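Local coordinates for tail fiber protein (PDB 5W5P) that probably recognises, and may depolymerise, the capsular polysaccharide of its Acinetobacter host as a trimeric phage tailspike, at residues A[222-227]-A[247-252]. Sequence-based numbering, arbitrary orientation.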
ATOM      1  N   ASN A 222       1.874 -21.444 -16.301  1.00 44.75           N
ATOM      2  CA  ASN A 222       1.813 -20.974 -17.683  1.00 39.99           C
ATOM      3  C   ASN A 222       0.881 -19.774 -17.717  1.00 40.93           C
ATOM      4  O   ASN A 222      -0.343 -19.925 -17.702  1.00 44.70           O
ATOM      5  CB  ASN A 222       1.325 -22.076 -18.616  1.00 38.13           C
ATOM      6  CG  ASN A 222       1.490 -21.716 -20.082  1.00 45.18           C
ATOM      7  OD1 ASN A 222       1.413 -20.545 -20.462  1.00 48.62           O
ATOM      8  ND2 ASN A 222       1.717 -22.726 -20.916  1.00 45.90           N
ATOM      9  N   GLY A 223       1.461 -18.573 -17.763  1.00 38.30           N
ATOM     10  CA  GLY A 223       0.670 -17.356 -17.750  1.00 37.28           C
ATOM     11  C   GLY A 223      -0.074 -17.069 -19.038  1.00 36.61           C
ATOM     12  O   GLY A 223      -0.903 -16.152 -19.055  1.00 35.83           O
ATOM     13  N   ASP A 224       0.213 -17.811 -20.113  1.00 37.94           N
ATOM     14  CA  ASP A 224      -0.576 -17.682 -21.333  1.00 38.31           C
ATOM     15  C   ASP A 224      -1.998 -18.179 -21.132  1.00 39.59           C
ATOM     16  O   ASP A 224      -2.914 -17.722 -21.827  1.00 41.39           O
ATOM     17  CB  ASP A 224       0.064 -18.470 -22.478  1.00 41.84           C
ATOM     18  CG  ASP A 224       1.302 -17.807 -23.038  1.00 42.73           C
ATOM     19  OD1 ASP A 224       1.245 -16.609 -23.398  1.00 43.34           O
ATOM     20  OD2 ASP A 224       2.336 -18.499 -23.131  1.00 40.92           O
ATOM     21  N   ARG A 225      -2.198 -19.128 -20.207  1.00 40.79           N
ATOM     22  CA  ARG A 225      -3.458 -19.854 -20.080  1.00 42.15           C
ATOM     23  C   ARG A 225      -4.093 -19.778 -18.702  1.00 43.78           C
ATOM     24  O   ARG A 225      -5.238 -20.217 -18.552  1.00 42.11           O
ATOM     25  CB  ARG A 225      -3.263 -21.337 -20.441  1.00 38.01           C
ATOM     26  CG  ARG A 225      -2.507 -21.572 -21.724  1.00 38.80           C
ATOM     27  CD  ARG A 225      -3.112 -20.809 -22.896  1.00 39.43           C
ATOM     28  NE  ARG A 225      -2.446 -21.115 -24.158  1.00 41.68           N
ATOM     29  CZ  ARG A 225      -2.795 -20.597 -25.330  1.00 43.92           C
ATOM     30  NH1 ARG A 225      -3.801 -19.736 -25.401  1.00 41.11           N
ATOM     31  NH2 ARG A 225      -2.126 -20.923 -26.430  1.00 42.42           N
ATOM     32  N   LEU A 226      -3.399 -19.233 -17.704  1.00 46.25           N
ATOM     33  CA  LEU A 226      -3.898 -19.155 -16.335  1.00 42.96           C
ATOM     34  C   LEU A 226      -4.033 -17.688 -15.952  1.00 41.46           C
ATOM     35  O   LEU A 226      -3.026 -16.989 -15.794  1.00 40.56           O
ATOM     36  CB  LEU A 226      -2.964 -19.896 -15.377  1.00 41.99           C
ATOM     37  CG  LEU A 226      -2.898 -21.411 -15.610  1.00 42.89           C
ATOM     38  CD1 LEU A 226      -2.091 -22.127 -14.531  1.00 44.55           C
ATOM     39  CD2 LEU A 226      -4.298 -21.984 -15.699  1.00 39.28           C
ATOM     40  N   TYR A 227      -5.275 -17.225 -15.819  1.00 43.34           N
ATOM     41  CA  TYR A 227      -5.586 -15.865 -15.402  1.00 39.88           C
ATOM     42  C   TYR A 227      -6.198 -15.883 -14.009  1.00 40.58           C
ATOM     43  O   TYR A 227      -6.648 -16.922 -13.519  1.00 44.38           O
ATOM     44  CB  TYR A 227      -6.560 -15.187 -16.374  1.00 41.29           C
ATOM     45  CG  TYR A 227      -6.104 -15.118 -17.817  1.00 41.17           C
ATOM     46  CD1 TYR A 227      -4.761 -15.243 -18.153  1.00 38.31           C
ATOM     47  CD2 TYR A 227      -7.024 -14.907 -18.846  1.00 40.32           C
ATOM     48  CE1 TYR A 227      -4.347 -15.178 -19.471  1.00 42.40           C
ATOM     49  CE2 TYR A 227      -6.616 -14.836 -20.171  1.00 39.08           C
ATOM     50  CZ  TYR A 227      -5.278 -14.975 -20.476  1.00 41.63           C
ATOM     51  OH  TYR A 227      -4.854 -14.908 -21.781  1.00 42.09           O
ATOM     52  N   GLN A 247       3.037 -16.809 -25.775  1.00 52.40           N
ATOM     53  CA  GLN A 247       2.183 -17.134 -26.910  1.00 53.34           C
ATOM     54  C   GLN A 247       1.355 -15.924 -27.316  1.00 51.79           C
ATOM     55  O   GLN A 247       0.480 -15.496 -26.545  1.00 47.61           O
ATOM     56  CB  GLN A 247       1.270 -18.316 -26.581  1.00 55.77           C
ATOM     57  CG  GLN A 247       1.978 -19.662 -26.552  1.00 59.61           C
ATOM     58  CD  GLN A 247       2.649 -20.004 -27.872  1.00 64.47           C
ATOM     59  OE1 GLN A 247       2.135 -19.682 -28.948  1.00 63.85           O
ATOM     60  NE2 GLN A 247       3.798 -20.670 -27.796  1.00 64.57           N
ATOM     61  N   PRO A 248       1.579 -15.349 -28.498  1.00 50.86           N
ATOM     62  CA  PRO A 248       0.728 -14.241 -28.949  1.00 51.65           C
ATOM     63  C   PRO A 248      -0.713 -14.692 -29.130  1.00 53.59           C
ATOM     64  O   PRO A 248      -0.985 -15.774 -29.654  1.00 56.27           O
ATOM     65  CB  PRO A 248       1.356 -13.826 -30.288  1.00 48.62           C
ATOM     66  CG  PRO A 248       2.726 -14.442 -30.293  1.00 47.04           C
ATOM     67  CD  PRO A 248       2.610 -15.694 -29.489  1.00 48.13           C
ATOM     68  N   ARG A 249      -1.639 -13.850 -28.685  1.00 52.43           N
ATOM     69  CA  ARG A 249      -3.058 -14.153 -28.799  1.00 52.64           C
ATOM     70  C   ARG A 249      -3.852 -12.869 -28.620  1.00 54.97           C
ATOM     71  O   ARG A 249      -3.356 -11.882 -28.073  1.00 51.88           O
ATOM     72  CB  ARG A 249      -3.489 -15.198 -27.771  1.00 50.31           C
ATOM     73  CG  ARG A 249      -3.419 -14.709 -26.345  1.00 46.77           C
ATOM     74  CD  ARG A 249      -3.247 -15.861 -25.383  1.00 40.14           C
ATOM     75  NE  ARG A 249      -3.168 -15.394 -24.005  1.00 39.98           N
ATOM     76  CZ  ARG A 249      -2.039 -15.065 -23.391  1.00 39.75           C
ATOM     77  NH1 ARG A 249      -0.878 -15.163 -24.028  1.00 38.69           N
ATOM     78  NH2 ARG A 249      -2.073 -14.646 -22.132  1.00 40.26           N
ATOM     79  N   ARG A 250      -5.095 -12.901 -29.098  1.00 62.22           N
ATOM     80  CA  ARG A 250      -6.036 -11.774 -29.012  1.00 64.60           C
ATOM     81  C   ARG A 250      -5.401 -10.569 -29.703  1.00 61.73           C
ATOM     82  O   ARG A 250      -4.952 -10.705 -30.853  1.00 61.67           O
ATOM     83  CB  ARG A 250      -6.432 -11.566 -27.559  1.00 68.12           C
ATOM     84  CG  ARG A 250      -7.384 -12.618 -27.047  1.00 73.68           C
ATOM     85  CD  ARG A 250      -8.734 -12.014 -26.723  1.00 78.87           C
ATOM     86  NE  ARG A 250      -8.773 -11.483 -25.365  1.00 79.96           N
ATOM     87  CZ  ARG A 250      -9.078 -10.226 -25.062  1.00 80.18           C
ATOM     88  NH1 ARG A 250      -9.375  -9.365 -26.025  1.00 79.03           N
ATOM     89  NH2 ARG A 250      -9.090  -9.832 -23.795  1.00 80.59           N
ATOM     90  N   ASN A 251      -5.340  -9.401 -29.062  1.00 65.11           N
ATOM     91  CA  ASN A 251      -4.811  -8.184 -29.661  1.00 66.97           C
ATOM     92  C   ASN A 251      -3.313  -8.018 -29.453  1.00 64.53           C
ATOM     93  O   ASN A 251      -2.784  -6.934 -29.723  1.00 66.05           O
ATOM     94  CB  ASN A 251      -5.526  -6.955 -29.088  1.00 74.89           C
ATOM     95  CG  ASN A 251      -7.024  -7.146 -28.970  1.00 82.28           C
ATOM     96  OD1 ASN A 251      -7.724  -7.283 -29.972  1.00 85.62           O
ATOM     97  ND2 ASN A 251      -7.526  -7.150 -27.738  1.00 83.27           N
ATOM     98  N   GLU A 252      -2.618  -9.044 -28.970  1.00 57.95           N
ATOM     99  CA  GLU A 252      -1.216  -8.923 -28.601  1.00 53.29           C
ATOM    100  C   GLU A 252      -0.332  -9.703 -29.561  1.00 53.18           C
ATOM    101  O   GLU A 252      -0.680 -10.810 -29.983  1.00 57.57           O
ATOM    102  CB  GLU A 252      -0.984  -9.409 -27.170  1.00 47.99           C
ATOM    103  CG  GLU A 252      -1.859  -8.725 -26.139  1.00 48.70           C
ATOM    104  CD  GLU A 252      -1.742  -7.211 -26.179  1.00 54.72           C
ATOM    105  OE1 GLU A 252      -0.624  -6.692 -26.405  1.00 55.88           O
ATOM    106  OE2 GLU A 252      -2.774  -6.539 -25.974  1.00 56.89           O
TER
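Arg249 binds Tyr227 and Asp224 through different nitrogens of its guanidinium group. NE and NH2 grip the Tyr227 hydroxyl side-on, each 2.8 Å from OH, with the oxygen in the guanidinium plane and the phenol ring turned only 27° from it; the same hydroxyl is also hydrogen-bonded to Asp196 OD1. NH1 makes a salt bridge to Asp224 OD1 at 2.6 Å, the carboxylate standing almost perpendicular to the guanidinium, and also donates to the backbone O of Gln247. Tyr256 O takes a further bond from NH2. Asp224 O lies over one face of the group, where the in-plane N-H bonds do not point at it. Segment 222-227 forms the corner between strands 219-222 and 226-227, on two different faces of the right-handed beta-helix usual in phage tailspikes, and 247-252 belongs to the loop leaving the next rung at strand 241-244. Asp224 serves this loop twice: OD1 accepts from Gln247 N at 3.0 Å, the N-H...O angle 160°, the donor coming from above the carboxylate plane, while OD2 accepts from Thr246 N. Asn222 OD1 accepts from Asp224 N in an Asx turn. The Arg225 side chain bends at chi2 (-53°), passing Arg249 CD in the opposite direction, and NH2 donates to the backbone O of Glu191 and Ser193.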